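Local structure of 2-dehydropantoate 2-reductase (Enterococcus faecium, 3WFI) at residues 9-14 against 125-130; 75-80 against 101-106. The protein acts as a D-mandelate dehydrogenase of the ketopantoate reductase family, interconverting D-mandelate and its 2-keto acid with NAD(H), which binds to a Rossmann-fold domain. All coordinates share one frame; numbering follows the deposited sequence.

Contact 1 (9-14 against 125-130); sequences GAMGSR and GNTMWT
R14 reaches across from the first helix of the Rossmann fold to the carbonyl of T130, in the loop that follows strand 122-127. Its grip is side-on and falls on one oxygen: NE lies 2.8 Å and NH2 2.9 Å from T130 O. That oxygen sits almost in the guanidinium plane, and the two nitrogens come to it from opposite faces of the carbonyl plane. The two-donor hold on one acceptor fixes the rotation of the guanidinium, and arginine suits the place because its long chain presents several N-H groups in one plane. NH1, the remaining nitrogen, is satisfied elsewhere in the protein. Over one guanidinium face lies W129, with CE3 3.4 Å above the plane of the R14 group and the indole turned 28° against it. The aliphatic CD of R14 adds to this by resting against CB and CG of W129.

M11, which binds NAD(+), fills the space between helix and loop. Its flexible thioether chain bends at chi2 (62°) and again at chi3 (56°), which brings CE to 3.1 Å from W129 O and SD to 3.8 Å from W129 CB. The T127 side chain runs antiparallel alongside it, and OG1 faces the sulfur at van der Waals range.

A weak bond of 3.3 Å from W129 N to T127 OG1 spans the turn off the strand. Farther out, W129 NE1 donates to L172 O, which ties down the far side of the indole. In the N-terminal helical turn that carries M11 and R14, G9 and G12 match a probable GxGxxG nucleotide-binding motif, in which glycines let helix, strand and cofactor come close. G9 is the N-cap residue, and its carbonyl oxygen accepts twice: from S13 N at 2.8 Å and from S13 OG at 2.9 Å, the hydroxyl standing above the carbonyl plane.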
ATOM      1  N   GLY B   9     -14.692  -3.313  33.082  1.00 25.61           N
ATOM      2  CA  GLY B   9     -13.297  -3.079  33.446  1.00 25.49           C
ATOM      3  C   GLY B   9     -13.227  -1.905  34.408  1.00 25.83           C
ATOM      4  O   GLY B   9     -14.227  -1.554  35.029  1.00 25.30           O
ATOM      5  N   ALA B  10     -12.063  -1.274  34.516  1.00 25.79           N
ATOM      6  CA  ALA B  10     -11.866  -0.209  35.506  1.00 25.30           C
ATOM      7  C   ALA B  10     -12.840   0.962  35.303  1.00 24.69           C
ATOM      8  O   ALA B  10     -13.482   1.403  36.250  1.00 24.20           O
ATOM      9  CB  ALA B  10     -10.421   0.295  35.487  1.00 26.09           C
ATOM     10  N   MET B  11     -12.964   1.443  34.072  1.00 23.46           N
ATOM     11  CA  MET B  11     -13.835   2.588  33.782  1.00 24.21           C
ATOM     12  C   MET B  11     -15.320   2.213  33.897  1.00 22.86           C
ATOM     13  O   MET B  11     -16.101   2.965  34.466  1.00 22.51           O
ATOM     14  CB  MET B  11     -13.556   3.159  32.386  1.00 25.08           C
ATOM     15  CG  MET B  11     -14.171   4.537  32.137  1.00 26.41           C
ATOM     16  SD  MET B  11     -13.561   5.861  33.215  1.00 29.52           S
ATOM     17  CE  MET B  11     -11.795   5.742  32.898  1.00 30.63           C
ATOM     18  N   GLY B  12     -15.698   1.057  33.354  1.00 21.73           N
ATOM     19  CA  GLY B  12     -17.067   0.558  33.491  1.00 20.95           C
ATOM     20  C   GLY B  12     -17.462   0.397  34.954  1.00 20.84           C
ATOM     21  O   GLY B  12     -18.586   0.721  35.353  1.00 20.38           O
ATOM     22  N   SER B  13     -16.537  -0.113  35.753  1.00 20.59           N
ATOM     23  CA  SER B  13     -16.770  -0.266  37.186  1.00 21.89           C
ATOM     24  C   SER B  13     -16.936   1.089  37.876  1.00 22.10           C
ATOM     25  O   SER B  13     -17.759   1.220  38.770  1.00 24.34           O
ATOM     26  CB  SER B  13     -15.645  -1.071  37.837  1.00 21.67           C
ATOM     27  OG  SER B  13     -15.677  -2.430  37.413  1.00 21.84           O
ATOM     28  N   ARG B  14     -16.167   2.094  37.471  1.00 23.02           N
ATOM     29  CA  ARG B  14     -16.348   3.434  38.023  1.00 23.13           C
ATOM     30  C   ARG B  14     -17.762   3.919  37.722  1.00 22.57           C
ATOM     31  O   ARG B  14     -18.493   4.316  38.632  1.00 21.93           O
ATOM     32  CB  ARG B  14     -15.358   4.443  37.434  1.00 23.68           C
ATOM     33  CG  ARG B  14     -15.668   5.871  37.875  1.00 24.60           C
ATOM     34  CD  ARG B  14     -14.757   6.917  37.258  1.00 25.93           C
ATOM     35  NE  ARG B  14     -13.460   7.067  37.928  1.00 27.39           N
ATOM     36  CZ  ARG B  14     -13.241   7.677  39.101  1.00 28.94           C
ATOM     37  NH1 ARG B  14     -14.236   8.177  39.821  1.00 29.19           N
ATOM     38  NH2 ARG B  14     -11.996   7.761  39.578  1.00 30.18           N
ATOM     39  N   GLY B 125     -19.365   9.583  22.999  1.00 22.77           N
ATOM     40  CA  GLY B 125     -18.721  10.427  23.986  1.00 23.92           C
ATOM     41  C   GLY B 125     -17.276  10.096  24.318  1.00 24.88           C
ATOM     42  O   GLY B 125     -16.722   9.091  23.876  1.00 23.44           O
ATOM     43  N   ASN B 126     -16.674  10.990  25.088  1.00 27.11           N
ATOM     44  CA  ASN B 126     -15.322  10.820  25.606  1.00 30.01           C
ATOM     45  C   ASN B 126     -15.407  10.909  27.100  1.00 30.01           C
ATOM     46  O   ASN B 126     -16.190  11.700  27.620  1.00 31.35           O
ATOM     47  CB  ASN B 126     -14.388  11.933  25.093  1.00 32.61           C
ATOM     48  CG  ASN B 126     -14.160  11.868  23.596  1.00 35.11           C
ATOM     49  OD1 ASN B 126     -13.922  12.882  22.945  1.00 40.00           O
ATOM     50  ND2 ASN B 126     -14.232  10.669  23.037  1.00 37.85           N
ATOM     51  N   THR B 127     -14.608  10.111  27.798  1.00 30.31           N
ATOM     52  CA  THR B 127     -14.515  10.221  29.249  1.00 30.94           C
ATOM     53  C   THR B 127     -13.084  10.600  29.642  1.00 32.23           C
ATOM     54  O   THR B 127     -12.126  10.065  29.092  1.00 30.62           O
ATOM     55  CB  THR B 127     -14.956   8.936  29.982  1.00 30.03           C
ATOM     56  OG1 THR B 127     -14.654   9.068  31.382  1.00 31.39           O
ATOM     57  CG2 THR B 127     -14.250   7.698  29.430  1.00 30.31           C
ATOM     58  N   MET B 128     -12.960  11.540  30.576  1.00 33.35           N
ATOM     59  CA  MET B 128     -11.653  11.987  31.062  1.00 35.25           C
ATOM     60  C   MET B 128     -11.392  11.539  32.502  1.00 32.86           C
ATOM     61  O   MET B 128     -10.405  11.942  33.117  1.00 33.29           O
ATOM     62  CB  MET B 128     -11.512  13.512  30.912  1.00 39.77           C
ATOM     63  CG  MET B 128     -10.922  13.925  29.562  1.00 43.86           C
ATOM     64  SD  MET B 128     -12.009  14.604  28.281  1.00 53.85           S
ATOM     65  CE  MET B 128     -13.539  13.696  28.429  1.00 48.69           C
ATOM     66  N   TRP B 129     -12.269  10.684  33.024  1.00 29.80           N
ATOM     67  CA  TRP B 129     -12.057  10.037  34.317  1.00 29.61           C
ATOM     68  C   TRP B 129     -10.907   9.047  34.235  1.00 29.41           C
ATOM     69  O   TRP B 129     -10.579   8.585  33.153  1.00 29.84           O
ATOM     70  CB  TRP B 129     -13.336   9.297  34.749  1.00 28.84           C
ATOM     71  CG  TRP B 129     -14.428  10.223  35.126  1.00 28.92           C
ATOM     72  CD1 TRP B 129     -15.456  10.659  34.329  1.00 28.50           C
ATOM     73  CD2 TRP B 129     -14.602  10.855  36.393  1.00 28.78           C
ATOM     74  NE1 TRP B 129     -16.258  11.523  35.035  1.00 28.18           N
ATOM     75  CE2 TRP B 129     -15.756  11.659  36.305  1.00 28.84           C
ATOM     76  CE3 TRP B 129     -13.884  10.831  37.598  1.00 30.13           C
ATOM     77  CZ2 TRP B 129     -16.220  12.424  37.381  1.00 29.26           C
ATOM     78  CZ3 TRP B 129     -14.350  11.583  38.667  1.00 29.96           C
ATOM     79  CH2 TRP B 129     -15.506  12.371  38.550  1.00 30.40           C
ATOM     80  N   THR B 130     -10.309   8.720  35.381  1.00 29.59           N
ATOM     81  CA  THR B 130      -9.363   7.615  35.453  1.00 29.76           C
ATOM     82  C   THR B 130      -9.902   6.522  36.376  1.00 29.37           C
ATOM     83  O   THR B 130     -10.808   6.747  37.175  1.00 29.32           O
ATOM     84  CB  THR B 130      -7.959   8.081  35.919  1.00 30.24           C
ATOM     85  OG1 THR B 130      -8.046   8.637  37.230  1.00 30.74           O
ATOM     86  CG2 THR B 130      -7.402   9.127  34.975  1.00 30.45           C
TER

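Contact 2 (75-80 against 101-106); sequences ILFTKA and LCLLNG
The phenyl ring of F77 meets one branch of L103 obliquely: CD2 of L103 lies 3.4 Å from CZ of F77, and the two side chains run side by side, pointing the same way. A second aromatic, F15 of helix 10-21, packs against F77 in an edge-to-face arrangement. With CG anti to its carbonyl carbon (chi1 -64°), the ring swings back over the sheet, although its first bond leads away from 101-106. The same CD2 of L103 also touches I75, 3.5 Å from CG2, so one methyl is shared between a ring and a beta-branched chain. Bulky apolar residues suit this face of the sheet, which is covered by a helix.

Beneath these side chains run two parallel strands of the Rossmann sheet. I75 pairs with L101 and L76 with C102. L76 N donates to L101 O at 2.9 Å in a nearly straight bond of 169°, and I75 CA adds a CA-H...O contact to the same oxygen at 3.4 Å. One step on, L103 N reaches L76 O only weakly, at 3.3 Å, where the strands end and the chains part. L76 turns to the other face with C102, its CD1 4.3 Å from C102 CB. There L104 CD1 lies 3.7 Å from L76 CB, though the modelled fit of L104 against T78 is doubtful.

Beyond the strand ends lie K79 and N105, both of the NAD(+) site. T78 OG1 is anchored to A6 O on strand 2-6. Helix 10-21 covers the I75, F77 and L103 side, whereas L76 and C102 face helices 80-90 and 109-113.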
ATOM      1  N   ILE B  75     -24.197   1.606  28.323  1.00 17.68           N
ATOM      2  CA  ILE B  75     -22.935   2.342  28.193  1.00 17.79           C
ATOM      3  C   ILE B  75     -21.839   1.345  27.826  1.00 18.24           C
ATOM      4  O   ILE B  75     -21.581   0.388  28.557  1.00 17.23           O
ATOM      5  CB  ILE B  75     -22.557   3.100  29.483  1.00 18.23           C
ATOM      6  CG1 ILE B  75     -23.765   3.869  30.018  1.00 18.37           C
ATOM      7  CG2 ILE B  75     -21.391   4.052  29.222  1.00 18.36           C
ATOM      8  CD1 ILE B  75     -23.496   4.641  31.296  1.00 18.58           C
ATOM      9  N   LEU B  76     -21.208   1.575  26.671  1.00 18.89           N
ATOM     10  CA  LEU B  76     -20.263   0.633  26.090  1.00 19.42           C
ATOM     11  C   LEU B  76     -18.832   0.975  26.480  1.00 19.78           C
ATOM     12  O   LEU B  76     -18.373   2.091  26.219  1.00 18.99           O
ATOM     13  CB  LEU B  76     -20.364   0.665  24.557  1.00 19.61           C
ATOM     14  CG  LEU B  76     -21.674   0.183  23.915  1.00 19.77           C
ATOM     15  CD1 LEU B  76     -21.691   0.586  22.450  1.00 20.24           C
ATOM     16  CD2 LEU B  76     -21.833  -1.315  24.045  1.00 20.64           C
ATOM     17  N   PHE B  77     -18.152   0.001  27.084  1.00 20.85           N
ATOM     18  CA  PHE B  77     -16.721   0.079  27.397  1.00 23.18           C
ATOM     19  C   PHE B  77     -16.032  -1.174  26.844  1.00 26.37           C
ATOM     20  O   PHE B  77     -15.353  -1.887  27.582  1.00 29.55           O
ATOM     21  CB  PHE B  77     -16.484   0.114  28.913  1.00 22.95           C
ATOM     22  CG  PHE B  77     -17.033   1.332  29.587  1.00 22.71           C
ATOM     23  CD1 PHE B  77     -16.304   2.506  29.601  1.00 23.59           C
ATOM     24  CD2 PHE B  77     -18.288   1.314  30.179  1.00 23.01           C
ATOM     25  CE1 PHE B  77     -16.811   3.646  30.199  1.00 23.65           C
ATOM     26  CE2 PHE B  77     -18.800   2.456  30.787  1.00 22.09           C
ATOM     27  CZ  PHE B  77     -18.055   3.617  30.796  1.00 22.30           C
ATOM     28  N   THR B  78     -16.251  -1.468  25.572  1.00 26.75           N
ATOM     29  CA  THR B  78     -15.701  -2.666  24.941  1.00 29.02           C
ATOM     30  C   THR B  78     -14.814  -2.244  23.774  1.00 31.09           C
ATOM     31  O   THR B  78     -15.225  -1.421  22.962  1.00 31.23           O
ATOM     32  CB  THR B  78     -16.826  -3.570  24.391  1.00 28.90           C
ATOM     33  OG1 THR B  78     -17.618  -4.077  25.467  1.00 28.74           O
ATOM     34  CG2 THR B  78     -16.259  -4.746  23.634  1.00 29.68           C
ATOM     35  N   LYS B  79     -13.630  -2.837  23.661  1.00 31.16           N
ATOM     36  CA  LYS B  79     -12.756  -2.563  22.513  1.00 32.89           C
ATOM     37  C   LYS B  79     -13.445  -2.871  21.184  1.00 30.24           C
ATOM     38  O   LYS B  79     -14.321  -3.735  21.105  1.00 26.88           O
ATOM     39  CB  LYS B  79     -11.451  -3.361  22.619  1.00 36.05           C
ATOM     40  CG  LYS B  79     -10.558  -2.893  23.751  1.00 39.61           C
ATOM     41  CD  LYS B  79      -9.433  -3.890  24.050  1.00 43.92           C
ATOM     42  CE  LYS B  79      -8.124  -3.173  24.316  1.00 45.96           C
ATOM     43  NZ  LYS B  79      -6.951  -4.087  24.394  1.00 48.09           N
ATOM     44  N   ALA B  80     -13.033  -2.150  20.142  1.00 29.97           N
ATOM     45  CA  ALA B  80     -13.606  -2.293  18.798  1.00 29.84           C
ATOM     46  C   ALA B  80     -13.734  -3.758  18.379  1.00 29.60           C
ATOM     47  O   ALA B  80     -14.794  -4.187  17.924  1.00 27.42           O
ATOM     48  CB  ALA B  80     -12.764  -1.532  17.779  1.00 30.02           C
ATOM     49  N   LEU B 101     -24.811   4.623  24.667  1.00 19.95           N
ATOM     50  CA  LEU B 101     -23.755   5.623  24.781  1.00 21.05           C
ATOM     51  C   LEU B 101     -22.424   4.926  24.616  1.00 21.82           C
ATOM     52  O   LEU B 101     -22.065   4.063  25.423  1.00 20.91           O
ATOM     53  CB  LEU B 101     -23.814   6.328  26.145  1.00 20.84           C
ATOM     54  CG  LEU B 101     -22.641   7.256  26.477  1.00 20.89           C
ATOM     55  CD1 LEU B 101     -22.495   8.370  25.453  1.00 20.73           C
ATOM     56  CD2 LEU B 101     -22.812   7.828  27.877  1.00 21.06           C
ATOM     57  N   CYS B 102     -21.714   5.280  23.550  1.00 23.76           N
ATOM     58  CA  CYS B 102     -20.409   4.724  23.295  1.00 27.99           C
ATOM     59  C   CYS B 102     -19.323   5.627  23.868  1.00 28.14           C
ATOM     60  O   CYS B 102     -19.280   6.823  23.584  1.00 26.58           O
ATOM     61  CB  CYS B 102     -20.177   4.543  21.794  1.00 30.72           C
ATOM     62  SG  CYS B 102     -18.600   3.718  21.504  1.00 39.34           S
ATOM     63  N   LEU B 103     -18.472   5.050  24.702  1.00 31.53           N
ATOM     64  CA  LEU B 103     -17.296   5.749  25.210  1.00 34.21           C
ATOM     65  C   LEU B 103     -16.023   5.133  24.626  1.00 37.54           C
ATOM     66  O   LEU B 103     -14.924   5.360  25.133  1.00 40.06           O
ATOM     67  CB  LEU B 103     -17.288   5.748  26.739  1.00 34.56           C
ATOM     68  CG  LEU B 103     -18.049   6.826  27.496  1.00 34.41           C
ATOM     69  CD1 LEU B 103     -19.064   7.547  26.637  1.00 35.14           C
ATOM     70  CD2 LEU B 103     -18.684   6.277  28.758  1.00 35.82           C
ATOM     71  N   LEU B 104     -16.181   4.388  23.532  1.00 42.37           N
ATOM     72  CA  LEU B 104     -15.049   3.898  22.747  1.00 45.43           C
ATOM     73  C   LEU B 104     -14.594   5.037  21.840  1.00 47.54           C
ATOM     74  O   LEU B 104     -15.369   5.557  21.034  1.00 50.41           O
ATOM     75  CB  LEU B 104     -15.422   2.704  21.860  1.00 44.49           C
ATOM     76  CG  LEU B 104     -15.772   1.270  22.228  1.00 46.17           C
ATOM     77  CD1 LEU B 104     -17.047   1.026  23.026  1.00 44.93           C
ATOM     78  CD2 LEU B 104     -15.778   0.496  20.909  1.00 45.68           C
ATOM     79  N   ASN B 105     -13.332   5.419  21.960  1.00 55.30           N
ATOM     80  CA  ASN B 105     -12.780   6.474  21.128  1.00 58.78           C
ATOM     81  C   ASN B 105     -12.342   5.881  19.796  1.00 60.45           C
ATOM     82  O   ASN B 105     -11.176   5.521  19.619  1.00 66.36           O
ATOM     83  CB  ASN B 105     -11.621   7.175  21.856  1.00 62.72           C
ATOM     84  CG  ASN B 105     -12.049   7.764  23.199  1.00 64.12           C
ATOM     85  OD1 ASN B 105     -13.246   7.896  23.485  1.00 63.85           O
ATOM     86  ND2 ASN B 105     -11.072   8.122  24.027  1.00 65.02           N
ATOM     87  N   GLY B 106     -13.295   5.769  18.867  1.00 58.40           N
ATOM     88  CA  GLY B 106     -13.017   5.272  17.518  1.00 53.67           C
ATOM     89  C   GLY B 106     -14.100   5.611  16.505  1.00 48.48           C
ATOM     90  O   GLY B 106     -15.215   5.959  16.875  1.00 48.14           O
TER

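Contacts 1 and 2 have centres about 10 Å apart and share one sheet, in which strands 98-102 and 122-127 are neighbours: G125 N lies 2.8 Å from C102 O, a probable hydrogen bond. F77 joins them on the helix side, its CE1 3.4 Å from M11 CG and its CD2 3.6 Å from G12 CA. Farther along, N126 ND2 packs 3.0 Å from OD1 of N105, a poorly ordered residue. Together the strand ends and the start of helix 10-21 border the NAD(+) site, with A10 and M11 from contact 1 and K79 and N105 from contact 2; this chain holds no bound coenzyme.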